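Long-range contacts in aminopeptidase N family protein (Idiomarina loihiensis L2TR, PDB 4FGM), which is probably a zinc-dependent aminopeptidase of the M61 family, binding a zinc ion and, in this crystal, a maleic acid in the same pocket: residues Leu92-Ala97 and Leu226-Gly231; Gly104-Thr109 and Tyr166-Gly171; Tyr540-Thr545 and Trp563-Lys568. All coordinates share one frame; numbering follows the deposited sequence.

Contact 1. Residues Leu92-Ala97 and Leu226-Gly231; sequences LSVRSA and LTMVVG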
ATOM      1  N   LEU A  92       8.392  12.972  -2.412  1.00 42.36           N
ATOM      2  CA  LEU A  92       8.338  11.900  -3.392  1.00 45.26           C
ATOM      3  C   LEU A  92       7.576  10.679  -2.870  1.00 46.24           C
ATOM      4  O   LEU A  92       8.169   9.760  -2.306  1.00 49.32           O
ATOM      5  CB  LEU A  92       9.765  11.520  -3.796  1.00 47.34           C
ATOM      6  CG  LEU A  92      10.067  10.836  -5.136  1.00 56.04           C
ATOM      7  CD1 LEU A  92      10.254   9.348  -4.924  1.00 60.27           C
ATOM      8  CD2 LEU A  92       8.970  11.148  -6.143  1.00 56.06           C
ATOM      9  N   SER A  93       6.253  10.693  -3.045  1.00 41.15           N
ATOM     10  CA  SER A  93       5.390   9.588  -2.629  1.00 37.93           C
ATOM     11  C   SER A  93       4.067   9.695  -3.375  1.00 39.04           C
ATOM     12  O   SER A  93       3.740  10.743  -3.917  1.00 45.80           O
ATOM     13  CB  SER A  93       5.132   9.624  -1.125  1.00 34.14           C
ATOM     14  OG  SER A  93       4.211  10.634  -0.789  1.00 42.81           O
ATOM     15  N   VAL A  94       3.300   8.610  -3.395  1.00 33.68           N
ATOM     16  CA  VAL A  94       2.009   8.565  -4.106  1.00 37.04           C
ATOM     17  C   VAL A  94       0.941   9.245  -3.307  1.00 41.86           C
ATOM     18  O   VAL A  94      -0.230   9.289  -3.663  1.00 42.98           O
ATOM     19  CB  VAL A  94       1.596   7.123  -4.339  1.00 39.11           C
ATOM     20  CG1 VAL A  94       2.642   6.430  -5.168  1.00 41.09           C
ATOM     21  CG2 VAL A  94       1.402   6.390  -2.994  1.00 36.54           C
ATOM     22  N   ARG A  95       1.384   9.793  -2.198  1.00 42.34           N
ATOM     23  CA  ARG A  95       0.475  10.407  -1.265  1.00 43.96           C
ATOM     24  C   ARG A  95       0.304  11.941  -1.268  1.00 48.44           C
ATOM     25  O   ARG A  95      -0.793  12.377  -1.094  1.00 60.27           O
ATOM     26  CB  ARG A  95       0.849   9.858   0.116  1.00 42.26           C
ATOM     27  CG  ARG A  95       0.455   8.345   0.200  1.00 70.96           C
ATOM     28  CD  ARG A  95       1.001   7.509   1.357  1.00 77.06           C
ATOM     29  NE  ARG A  95       2.424   7.228   1.202  1.00 87.70           N
ATOM     30  CZ  ARG A  95       3.390   7.909   1.809  1.00 86.10           C
ATOM     31  NH1 ARG A  95       3.085   8.908   2.624  1.00 86.16           N
ATOM     32  NH2 ARG A  95       4.662   7.606   1.586  1.00 78.61           N
ATOM     33  N   SER A  96       1.302  12.765  -1.598  1.00 51.21           N
ATOM     34  CA  SER A  96       1.016  14.197  -1.537  1.00 49.35           C
ATOM     35  C   SER A  96       1.182  15.079  -2.771  1.00 51.63           C
ATOM     36  O   SER A  96       0.202  15.541  -3.334  1.00 74.15           O
ATOM     37  CB  SER A  96       1.799  14.784  -0.388  1.00 52.08           C
ATOM     38  OG  SER A  96       3.172  14.449  -0.490  1.00 54.49           O
ATOM     39  N   ALA A  97       2.420  15.426  -3.090  1.00 38.85           N
ATOM     40  CA  ALA A  97       2.727  16.273  -4.242  1.00 36.23           C
ATOM     41  C   ALA A  97       4.217  16.464  -4.340  1.00 34.40           C
ATOM     42  O   ALA A  97       4.919  16.602  -3.330  1.00 37.25           O
ATOM     43  CB  ALA A  97       2.034  17.630  -4.133  1.00 29.59           C
ATOM     44  N   LEU A 226      -0.668   5.280 -13.081  1.00 35.21           N
ATOM     45  CA  LEU A 226       0.282   6.393 -13.040  1.00 36.27           C
ATOM     46  C   LEU A 226       1.516   5.931 -12.276  1.00 44.01           C
ATOM     47  O   LEU A 226       1.458   5.681 -11.070  1.00 48.09           O
ATOM     48  CB  LEU A 226      -0.352   7.605 -12.358  1.00 36.91           C
ATOM     49  CG  LEU A 226      -1.695   8.039 -12.954  1.00 42.12           C
ATOM     50  CD1 LEU A 226      -2.215   9.265 -12.199  1.00 42.82           C
ATOM     51  CD2 LEU A 226      -1.535   8.354 -14.443  1.00 39.90           C
ATOM     52  N   THR A 227       2.638   5.842 -12.979  1.00 38.16           N
ATOM     53  CA  THR A 227       3.853   5.332 -12.371  1.00 39.62           C
ATOM     54  C   THR A 227       5.079   6.218 -12.346  1.00 42.09           C
ATOM     55  O   THR A 227       5.563   6.658 -13.384  1.00 41.05           O
ATOM     56  CB  THR A 227       4.265   4.009 -13.063  1.00 37.73           C
ATOM     57  OG1 THR A 227       3.143   3.120 -13.087  1.00 41.65           O
ATOM     58  CG2 THR A 227       5.411   3.341 -12.318  1.00 33.80           C
HETATM   59  N   MSE A 228       5.580   6.467 -11.142  1.00 36.92           N
HETATM   60  CA  MSE A 228       6.808   7.229 -10.964  1.00 42.99           C
HETATM   61  C   MSE A 228       7.905   6.173 -10.776  1.00 40.52           C
HETATM   62  O   MSE A 228       7.796   5.274  -9.925  1.00 39.04           O
HETATM   63  CB  MSE A 228       6.718   8.135  -9.738  1.00 44.04           C
HETATM   64  CG  MSE A 228       5.954   9.409  -9.994  1.00 54.85           C
HETATM   65 SE   MSE A 228       5.722  10.451  -8.391  1.00 59.86          SE
HETATM   66  CE  MSE A 228       4.388   9.334  -7.542  1.00 45.97           C
ATOM     67  N   VAL A 229       8.953   6.271 -11.582  1.00 37.18           N
ATOM     68  CA  VAL A 229      10.037   5.307 -11.515  1.00 39.02           C
ATOM     69  C   VAL A 229      11.311   5.922 -10.967  1.00 41.21           C
ATOM     70  O   VAL A 229      11.875   6.833 -11.576  1.00 40.30           O
ATOM     71  CB  VAL A 229      10.347   4.722 -12.912  1.00 39.04           C
ATOM     72  CG1 VAL A 229      11.300   3.539 -12.780  1.00 36.05           C
ATOM     73  CG2 VAL A 229       9.056   4.305 -13.598  1.00 36.75           C
ATOM     74  N   VAL A 230      11.769   5.411  -9.828  1.00 37.53           N
ATOM     75  CA  VAL A 230      12.989   5.908  -9.210  1.00 37.10           C
ATOM     76  C   VAL A 230      14.000   4.773  -9.048  1.00 40.75           C
ATOM     77  O   VAL A 230      13.788   3.675  -9.549  1.00 39.45           O
ATOM     78  CB  VAL A 230      12.686   6.533  -7.837  1.00 39.55           C
ATOM     79  CG1 VAL A 230      11.696   7.672  -8.004  1.00 35.98           C
ATOM     80  CG2 VAL A 230      12.131   5.476  -6.892  1.00 37.32           C
ATOM     81  N   GLY A 231      15.096   5.034  -8.349  1.00 47.69           N
ATOM     82  CA  GLY A 231      16.098   4.001  -8.169  1.00 41.66           C
ATOM     83  C   GLY A 231      15.677   2.967  -7.145  1.00 41.86           C
ATOM     84  O   GLY A 231      15.818   1.753  -7.348  1.00 44.29           O
TER
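Leu92 offers a different methyl to each of two residues on strand 222-230. Its CD2 lies 4.0 Å from SE of Met228, present here as selenomethionine. Its CD1 lies 3.8 Å from CG1 of Val230. In both pairs the side chains run past one another in opposite directions, so the leucine fork lies alongside its partners. Leu92 does not start out aimed at the strand; chi1 of -157°, with CG anti to the backbone N, brings the two methyls over to it. Met228 and Val230, by contrast, leave their strand heading for the loop. The Met228 chain runs out extended and then bends at chi3 (-73°), which carries CE past Leu92 to Ser93 and Val94. There CE packs 4.1 Å from Val94 CG1, the two side chains crossing at a slant, and 3.9 Å from the backbone O of Ser93. This long side chain bridges backbones whose nearest CA atoms, those of Val94 and Met228, are 8.5 Å apart. All of these cross-contacts are apolar or van der Waals. Leu246 of strand 242-248 touches both Leu92 and Val230, while Gln103 and Phe105 also touch Met228. The Ser93 and Arg95 side chains leave the backbone on the side away from the strand. Ser93 OG accepts from Arg95 N at 3.3 Å, closing an ST turn, and is also hydrogen-bonded to Asp91. Ser93 CB sits 3.4 Å above one face of the Arg95 guanidinium, toward its rim. The loop thus has two sides, a hydrophobic one packed on the central strand of a five-stranded sheet and a polar one that gives Arg95 to the maleic acid pocket, near the zinc bound by His273 and His277 of the HExxH helix and by Glu307, a site consistent with an M61 metallopeptidase.

Contact 2. Residues Gly104-Thr109 and Tyr166-Gly171; sequences GFFNNT and YPFLIG
Phe168 O is approached by several groups of Phe105 and Phe106. Phe106 N donates to it at 3.0 Å, in the carbonyl plane, while Phe105 brings a CA-H contact at 3.2 Å and ring atom CD1 nearby. Phe168 N returns a bond to Phe106 O at 2.9 Å, and Gly104 exchanges a second pair of bonds with Ile170, giving a regular antiparallel register. Ile170 CG1 leans over Gly104, 3.5 Å from its CA, where a beta carbon would collide. On the same face, with CG between the backbone N and the carbonyl carbon (chi1 67°), the Phe106 ring lies beside that of Phe168, whose CB lies over one face of the Phe106 ring, 3.6 Å from the centroid, a CH-pi contact. The two rings are almost parallel (5°) but slid apart, overlapping little. An alanine in place of Phe106 would probably leave Phe168 CB without its ring cover and open a gap on this face. Across the sheet, Leu169 CD1 meets the edge of the Phe105 ring. Strand 103-106 is flanked by 97-99 and 168-171, and the latter pairs onward with 137-140; Phe105, Pro167 and Leu169 pack on strand 222-230, Phe168 against Phe155 and strand 123-127.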
ATOM      1  N   GLY A 104       6.254  16.198 -12.272  1.00 30.32           N
ATOM      2  CA  GLY A 104       5.314  16.746 -11.323  1.00 27.11           C
ATOM      3  C   GLY A 104       4.246  15.714 -11.009  1.00 30.91           C
ATOM      4  O   GLY A 104       3.791  14.975 -11.885  1.00 36.83           O
ATOM      5  N   PHE A 105       3.854  15.650  -9.745  1.00 32.48           N
ATOM      6  CA  PHE A 105       2.817  14.726  -9.311  1.00 35.29           C
ATOM      7  C   PHE A 105       2.041  15.393  -8.185  1.00 34.09           C
ATOM      8  O   PHE A 105       2.621  16.125  -7.382  1.00 38.69           O
ATOM      9  CB  PHE A 105       3.426  13.426  -8.784  1.00 31.74           C
ATOM     10  CG  PHE A 105       2.420  12.516  -8.130  1.00 34.59           C
ATOM     11  CD1 PHE A 105       1.569  11.722  -8.902  1.00 30.33           C
ATOM     12  CD2 PHE A 105       2.271  12.507  -6.745  1.00 34.79           C
ATOM     13  CE1 PHE A 105       0.590  10.928  -8.303  1.00 38.65           C
ATOM     14  CE2 PHE A 105       1.289  11.716  -6.136  1.00 39.85           C
ATOM     15  CZ  PHE A 105       0.447  10.930  -6.917  1.00 40.59           C
ATOM     16  N   PHE A 106       0.734  15.151  -8.123  1.00 33.43           N
ATOM     17  CA  PHE A 106      -0.058  15.732  -7.046  1.00 32.10           C
ATOM     18  C   PHE A 106      -1.434  15.122  -6.848  1.00 37.02           C
ATOM     19  O   PHE A 106      -2.058  14.615  -7.782  1.00 46.59           O
ATOM     20  CB  PHE A 106      -0.203  17.262  -7.205  1.00 34.23           C
ATOM     21  CG  PHE A 106      -1.018  17.703  -8.409  1.00 36.39           C
ATOM     22  CD1 PHE A 106      -0.391  18.060  -9.598  1.00 37.84           C
ATOM     23  CD2 PHE A 106      -2.408  17.776  -8.342  1.00 31.82           C
ATOM     24  CE1 PHE A 106      -1.128  18.500 -10.699  1.00 37.63           C
ATOM     25  CE2 PHE A 106      -3.159  18.212  -9.435  1.00 40.07           C
ATOM     26  CZ  PHE A 106      -2.515  18.571 -10.622  1.00 40.87           C
ATOM     27  N   ASN A 107      -1.880  15.174  -5.599  1.00 36.28           N
ATOM     28  CA  ASN A 107      -3.191  14.704  -5.194  1.00 31.35           C
ATOM     29  C   ASN A 107      -3.892  15.992  -4.793  1.00 39.53           C
ATOM     30  O   ASN A 107      -3.293  16.858  -4.145  1.00 36.47           O
ATOM     31  CB  ASN A 107      -3.080  13.783  -3.981  1.00 37.01           C
ATOM     32  CG  ASN A 107      -2.548  12.417  -4.339  1.00 41.63           C
ATOM     33  OD1 ASN A 107      -3.263  11.585  -4.904  1.00 42.22           O
ATOM     34  ND2 ASN A 107      -1.281  12.179  -4.024  1.00 33.22           N
ATOM     35  N   ASN A 108      -5.157  16.128  -5.159  1.00 38.81           N
ATOM     36  CA  ASN A 108      -5.867  17.346  -4.830  1.00 37.70           C
ATOM     37  C   ASN A 108      -6.150  17.545  -3.351  1.00 37.79           C
ATOM     38  O   ASN A 108      -6.586  18.623  -2.938  1.00 45.41           O
ATOM     39  CB  ASN A 108      -7.117  17.454  -5.697  1.00 34.59           C
ATOM     40  CG  ASN A 108      -6.758  17.652  -7.162  1.00 41.95           C
ATOM     41  OD1 ASN A 108      -5.942  18.509  -7.479  1.00 38.52           O
ATOM     42  ND2 ASN A 108      -7.349  16.856  -8.053  1.00 38.06           N
ATOM     43  N   THR A 109      -5.886  16.519  -2.546  1.00 34.77           N
ATOM     44  CA  THR A 109      -6.046  16.647  -1.098  1.00 37.87           C
ATOM     45  C   THR A 109      -4.963  17.619  -0.629  1.00 36.48           C
ATOM     46  O   THR A 109      -5.090  18.242   0.418  1.00 42.83           O
ATOM     47  CB  THR A 109      -5.804  15.315  -0.351  1.00 36.12           C
ATOM     48  OG1 THR A 109      -4.819  14.551  -1.057  1.00 42.02           O
ATOM     49  CG2 THR A 109      -7.097  14.515  -0.203  1.00 30.82           C
ATOM     50  N   TYR A 166      -8.538  11.881  -7.915  1.00 33.86           N
ATOM     51  CA  TYR A 166      -7.926  11.804  -9.235  1.00 31.84           C
ATOM     52  C   TYR A 166      -6.530  12.402  -9.154  1.00 37.13           C
ATOM     53  O   TYR A 166      -6.372  13.615  -9.213  1.00 38.35           O
ATOM     54  CB  TYR A 166      -8.731  12.591 -10.292  1.00 34.13           C
ATOM     55  CG  TYR A 166     -10.125  12.084 -10.562  1.00 35.26           C
ATOM     56  CD1 TYR A 166     -11.238  12.845 -10.219  1.00 35.87           C
ATOM     57  CD2 TYR A 166     -10.332  10.847 -11.176  1.00 35.91           C
ATOM     58  CE1 TYR A 166     -12.530  12.393 -10.479  1.00 37.60           C
ATOM     59  CE2 TYR A 166     -11.614  10.380 -11.445  1.00 31.91           C
ATOM     60  CZ  TYR A 166     -12.714  11.157 -11.094  1.00 42.30           C
ATOM     61  OH  TYR A 166     -13.993  10.707 -11.360  1.00 45.48           O
ATOM     62  N   PRO A 167      -5.499  11.564  -8.978  1.00 40.49           N
ATOM     63  CA  PRO A 167      -4.153  12.150  -8.912  1.00 39.45           C
ATOM     64  C   PRO A 167      -3.704  12.560 -10.309  1.00 42.70           C
ATOM     65  O   PRO A 167      -4.267  12.099 -11.296  1.00 37.69           O
ATOM     66  CB  PRO A 167      -3.304  11.018  -8.329  1.00 33.97           C
ATOM     67  CG  PRO A 167      -4.039   9.764  -8.784  1.00 37.25           C
ATOM     68  CD  PRO A 167      -5.487  10.153  -8.547  1.00 37.05           C
ATOM     69  N   PHE A 168      -2.706  13.435 -10.385  1.00 37.96           N
ATOM     70  CA  PHE A 168      -2.175  13.910 -11.664  1.00 36.00           C
ATOM     71  C   PHE A 168      -0.669  13.657 -11.745  1.00 40.94           C
ATOM     72  O   PHE A 168       0.056  13.807 -10.756  1.00 43.01           O
ATOM     73  CB  PHE A 168      -2.408  15.425 -11.842  1.00 33.59           C
ATOM     74  CG  PHE A 168      -3.782  15.796 -12.333  1.00 36.29           C
ATOM     75  CD1 PHE A 168      -4.897  15.670 -11.506  1.00 32.82           C
ATOM     76  CD2 PHE A 168      -3.958  16.295 -13.624  1.00 37.17           C
ATOM     77  CE1 PHE A 168      -6.169  16.050 -11.950  1.00 34.75           C
ATOM     78  CE2 PHE A 168      -5.225  16.677 -14.080  1.00 39.35           C
ATOM     79  CZ  PHE A 168      -6.333  16.550 -13.243  1.00 36.27           C
ATOM     80  N   LEU A 169      -0.206  13.283 -12.932  1.00 36.84           N
ATOM     81  CA  LEU A 169       1.209  13.034 -13.182  1.00 34.46           C
ATOM     82  C   LEU A 169       1.583  13.797 -14.455  1.00 33.79           C
ATOM     83  O   LEU A 169       0.941  13.642 -15.497  1.00 41.66           O
ATOM     84  CB  LEU A 169       1.466  11.532 -13.371  1.00 31.17           C
ATOM     85  CG  LEU A 169       2.904  11.111 -13.700  1.00 36.48           C
ATOM     86  CD1 LEU A 169       3.851  11.662 -12.638  1.00 37.37           C
ATOM     87  CD2 LEU A 169       3.004   9.586 -13.763  1.00 31.34           C
ATOM     88  N   ILE A 170       2.610  14.633 -14.366  1.00 33.62           N
ATOM     89  CA  ILE A 170       3.043  15.402 -15.517  1.00 32.64           C
ATOM     90  C   ILE A 170       4.546  15.268 -15.748  1.00 35.62           C
ATOM     91  O   ILE A 170       5.300  15.021 -14.818  1.00 43.76           O
ATOM     92  CB  ILE A 170       2.673  16.902 -15.352  1.00 33.68           C
ATOM     93  CG1 ILE A 170       3.280  17.466 -14.068  1.00 35.35           C
ATOM     94  CG2 ILE A 170       1.165  17.057 -15.301  1.00 36.85           C
ATOM     95  CD1 ILE A 170       2.955  18.937 -13.830  1.00 35.55           C
ATOM     96  N   GLY A 171       4.977  15.426 -16.996  1.00 38.41           N
ATOM     97  CA  GLY A 171       6.391  15.321 -17.298  1.00 38.50           C
ATOM     98  C   GLY A 171       6.628  14.718 -18.665  1.00 41.74           C
ATOM     99  O   GLY A 171       5.742  14.736 -19.518  1.00 43.64           O
TER

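Contact 3. Residues Tyr540-Thr545 and Trp563-Lys568; sequences YIPGDT and WQEPAK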
ATOM      1  N   TYR A 540      29.159 -21.386  15.703  1.00 54.37           N
ATOM      2  CA  TYR A 540      28.503 -21.576  16.975  1.00 56.12           C
ATOM      3  C   TYR A 540      27.286 -22.467  16.919  1.00 60.41           C
ATOM      4  O   TYR A 540      26.700 -22.675  15.863  1.00 63.68           O
ATOM      5  CB  TYR A 540      28.103 -20.210  17.524  1.00 48.99           C
ATOM      6  CG  TYR A 540      29.265 -19.262  17.566  1.00 50.55           C
ATOM      7  CD1 TYR A 540      30.294 -19.444  18.481  1.00 43.42           C
ATOM      8  CD2 TYR A 540      29.362 -18.212  16.663  1.00 54.00           C
ATOM      9  CE1 TYR A 540      31.384 -18.607  18.499  1.00 49.23           C
ATOM     10  CE2 TYR A 540      30.456 -17.365  16.672  1.00 47.90           C
ATOM     11  CZ  TYR A 540      31.463 -17.568  17.592  1.00 54.08           C
ATOM     12  OH  TYR A 540      32.553 -16.730  17.608  1.00 51.64           O
ATOM     13  N   ILE A 541      26.929 -23.000  18.082  1.00 54.82           N
ATOM     14  CA  ILE A 541      25.747 -23.831  18.228  1.00 55.40           C
ATOM     15  C   ILE A 541      25.054 -23.332  19.491  1.00 47.59           C
ATOM     16  O   ILE A 541      25.669 -22.685  20.333  1.00 41.85           O
ATOM     17  CB  ILE A 541      26.090 -25.342  18.381  1.00 45.20           C
ATOM     18  CG1 ILE A 541      26.902 -25.580  19.652  1.00 45.83           C
ATOM     19  CG2 ILE A 541      26.850 -25.828  17.151  1.00 47.13           C
ATOM     20  CD1 ILE A 541      27.120 -27.048  19.950  1.00 49.83           C
ATOM     21  N   PRO A 542      23.756 -23.607  19.631  1.00 47.46           N
ATOM     22  CA  PRO A 542      23.044 -23.146  20.826  1.00 42.22           C
ATOM     23  C   PRO A 542      23.797 -23.496  22.113  1.00 43.30           C
ATOM     24  O   PRO A 542      24.300 -24.608  22.268  1.00 40.83           O
ATOM     25  CB  PRO A 542      21.697 -23.857  20.713  1.00 40.74           C
ATOM     26  CG  PRO A 542      21.484 -23.913  19.228  1.00 41.74           C
ATOM     27  CD  PRO A 542      22.854 -24.324  18.713  1.00 41.62           C
ATOM     28  N   GLY A 543      23.881 -22.535  23.025  1.00 46.72           N
ATOM     29  CA  GLY A 543      24.574 -22.765  24.277  1.00 41.47           C
ATOM     30  C   GLY A 543      25.940 -22.101  24.329  1.00 49.51           C
ATOM     31  O   GLY A 543      26.476 -21.873  25.412  1.00 47.14           O
ATOM     32  N   ASP A 544      26.515 -21.793  23.170  1.00 47.26           N
ATOM     33  CA  ASP A 544      27.816 -21.144  23.154  1.00 49.71           C
ATOM     34  C   ASP A 544      27.676 -19.686  23.570  1.00 48.49           C
ATOM     35  O   ASP A 544      26.668 -19.037  23.292  1.00 50.98           O
ATOM     36  CB  ASP A 544      28.451 -21.212  21.761  1.00 57.70           C
ATOM     37  CG  ASP A 544      28.934 -22.603  21.405  1.00 63.92           C
ATOM     38  OD1 ASP A 544      29.175 -23.401  22.333  1.00 65.54           O
ATOM     39  OD2 ASP A 544      29.090 -22.894  20.201  1.00 62.74           O
ATOM     40  N   THR A 545      28.691 -19.173  24.249  1.00 46.27           N
ATOM     41  CA  THR A 545      28.671 -17.787  24.680  1.00 49.20           C
ATOM     42  C   THR A 545      29.836 -17.008  24.081  1.00 46.32           C
ATOM     43  O   THR A 545      30.963 -17.488  24.046  1.00 42.00           O
ATOM     44  CB  THR A 545      28.737 -17.679  26.208  1.00 48.55           C
ATOM     45  OG1 THR A 545      27.618 -18.367  26.776  1.00 47.36           O
ATOM     46  CG2 THR A 545      28.700 -16.205  26.641  1.00 44.30           C
ATOM     47  N   TRP A 563      23.975 -17.875  22.507  1.00 43.43           N
ATOM     48  CA  TRP A 563      23.123 -18.263  21.388  1.00 45.23           C
ATOM     49  C   TRP A 563      22.031 -19.218  21.815  1.00 46.03           C
ATOM     50  O   TRP A 563      22.313 -20.291  22.344  1.00 44.74           O
ATOM     51  CB  TRP A 563      23.954 -18.917  20.285  1.00 42.40           C
ATOM     52  CG  TRP A 563      25.043 -18.044  19.769  1.00 40.87           C
ATOM     53  CD1 TRP A 563      26.378 -18.156  20.028  1.00 37.90           C
ATOM     54  CD2 TRP A 563      24.891 -16.907  18.908  1.00 40.52           C
ATOM     55  NE1 TRP A 563      27.070 -17.163  19.375  1.00 39.84           N
ATOM     56  CE2 TRP A 563      26.182 -16.384  18.681  1.00 38.03           C
ATOM     57  CE3 TRP A 563      23.789 -16.285  18.303  1.00 38.32           C
ATOM     58  CZ2 TRP A 563      26.402 -15.257  17.880  1.00 43.90           C
ATOM     59  CZ3 TRP A 563      24.006 -15.167  17.508  1.00 41.19           C
ATOM     60  CH2 TRP A 563      25.304 -14.666  17.301  1.00 43.64           C
ATOM     61  N   GLN A 564      20.785 -18.825  21.579  1.00 46.22           N
ATOM     62  CA  GLN A 564      19.648 -19.664  21.929  1.00 51.72           C
ATOM     63  C   GLN A 564      19.364 -20.625  20.791  1.00 58.90           C
ATOM     64  O   GLN A 564      20.007 -20.577  19.743  1.00 59.54           O
ATOM     65  CB  GLN A 564      18.384 -18.825  22.150  1.00 47.81           C
ATOM     66  CG  GLN A 564      18.345 -17.981  23.399  1.00 52.74           C
ATOM     67  CD  GLN A 564      17.044 -17.188  23.501  1.00 58.83           C
ATOM     68  OE1 GLN A 564      16.223 -17.193  22.578  1.00 59.79           O
ATOM     69  NE2 GLN A 564      16.858 -16.499  24.617  1.00 56.95           N
ATOM     70  N   GLU A 565      18.394 -21.504  21.014  1.00 62.71           N
ATOM     71  CA  GLU A 565      17.966 -22.442  19.992  1.00 62.02           C
ATOM     72  C   GLU A 565      17.129 -21.524  19.097  1.00 59.45           C
ATOM     73  O   GLU A 565      16.046 -21.085  19.488  1.00 55.34           O
ATOM     74  CB  GLU A 565      17.091 -23.532  20.614  1.00 65.82           C
ATOM     75  CG  GLU A 565      16.706 -24.643  19.658  1.00 74.32           C
ATOM     76  CD  GLU A 565      17.906 -25.430  19.167  1.00 80.67           C
ATOM     77  OE1 GLU A 565      18.593 -26.054  20.007  1.00 80.92           O
ATOM     78  OE2 GLU A 565      18.164 -25.424  17.942  1.00 80.51           O
ATOM     79  N   PRO A 566      17.627 -21.205  17.892  1.00 62.72           N
ATOM     80  CA  PRO A 566      16.903 -20.321  16.972  1.00 60.01           C
ATOM     81  C   PRO A 566      15.515 -20.792  16.556  1.00 64.29           C
ATOM     82  O   PRO A 566      15.238 -21.988  16.487  1.00 65.68           O
ATOM     83  CB  PRO A 566      17.855 -20.207  15.788  1.00 56.44           C
ATOM     84  CG  PRO A 566      18.488 -21.551  15.763  1.00 55.43           C
ATOM     85  CD  PRO A 566      18.797 -21.798  17.225  1.00 58.08           C
ATOM     86  N   ALA A 567      14.648 -19.826  16.278  1.00 66.20           N
ATOM     87  CA  ALA A 567      13.284 -20.114  15.862  1.00 65.43           C
ATOM     88  C   ALA A 567      13.255 -20.664  14.441  1.00 66.55           C
ATOM     89  O   ALA A 567      13.983 -20.190  13.567  1.00 67.29           O
ATOM     90  CB  ALA A 567      12.434 -18.836  15.945  1.00 58.38           C
ATOM     91  N   LYS A 568      12.435 -21.686  14.225  1.00 67.08           N
ATOM     92  CA  LYS A 568      12.275 -22.258  12.894  1.00 70.07           C
ATOM     93  C   LYS A 568      11.159 -21.386  12.318  1.00 65.31           C
ATOM     94  O   LYS A 568       9.994 -21.784  12.248  1.00 62.34           O
ATOM     95  CB  LYS A 568      11.865 -23.735  12.997  1.00 74.41           C
ATOM     96  CG  LYS A 568      13.048 -24.673  13.265  1.00 73.79           C
ATOM     97  CD  LYS A 568      12.609 -26.022  13.824  1.00 76.96           C
ATOM     98  CE  LYS A 568      13.798 -26.946  14.087  1.00 81.39           C
ATOM     99  NZ  LYS A 568      14.347 -27.548  12.838  1.00 83.80           N
TER
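Residues Ile541 to Asp544 form a type II beta turn, closed by Asp544 N to Ile541 O at 3.1 Å, and Trp563 docks on it through both of its backbone polar atoms. Gly543 N gives a 2.8 Å bond to Trp563 O, in the carbonyl plane. Trp563 N in turn reaches Asp544 O at 3.0 Å, nearly straight off the end of that carbonyl. With phi at 104°, Gly543 holds a conformation in which a beta carbon would press on the preceding carbonyl O. Asp544 steadies the turn from within: its OD2 accepts from Ile541 N at 3.0 Å, the donor coming from above the carboxylate plane. On the side-chain level, Trp563 NE1 sits over one face of the Tyr540 ring, 3.5 Å from Tyr540 CG. The phenol and the five-membered ring are tilted by 23° and slid apart, their centroids 4.9 Å from each other. Tyr540 OH is hydrogen-bonded to Asp524 OD2, and Phe487 meets the indole edge-to-face. Farther along, Pro542 CG packs 4.0 Å from Pro566 CD, with the bent Glu565 carboxylate beside Pro542 CG. Main-chain bonds and ring packing therefore join these loops; no salt bridge links the segments, though the carboxylate of Asp544 probably helps hold the turn that presents Gly543 N and Asp544 O.

How the contacts relate
Contacts 1 and 2 belong together: contact 2 is nested within the chain loop that contact 1 closes, and their centres are about 9 Å apart. They meet directly where Asn107 ND2 probably bonds to Val94 O (3.1 Å) and Asn107 N to Ser96 O, so the loop that brings Arg95 to the ligand pocket is tied to the end of strand 103-106. Strand 222-230 serves both, taking Leu92 from one and Phe105 and Leu169 from the other. Contact 3 follows later in the chain, with its centre about 43 Å from contact 1 and 52 Å from contact 2. It joins loops bordering strands 545-552 and 555-562 of a separate antiparallel sheet, probably the PDZ-like part, remote from the zinc.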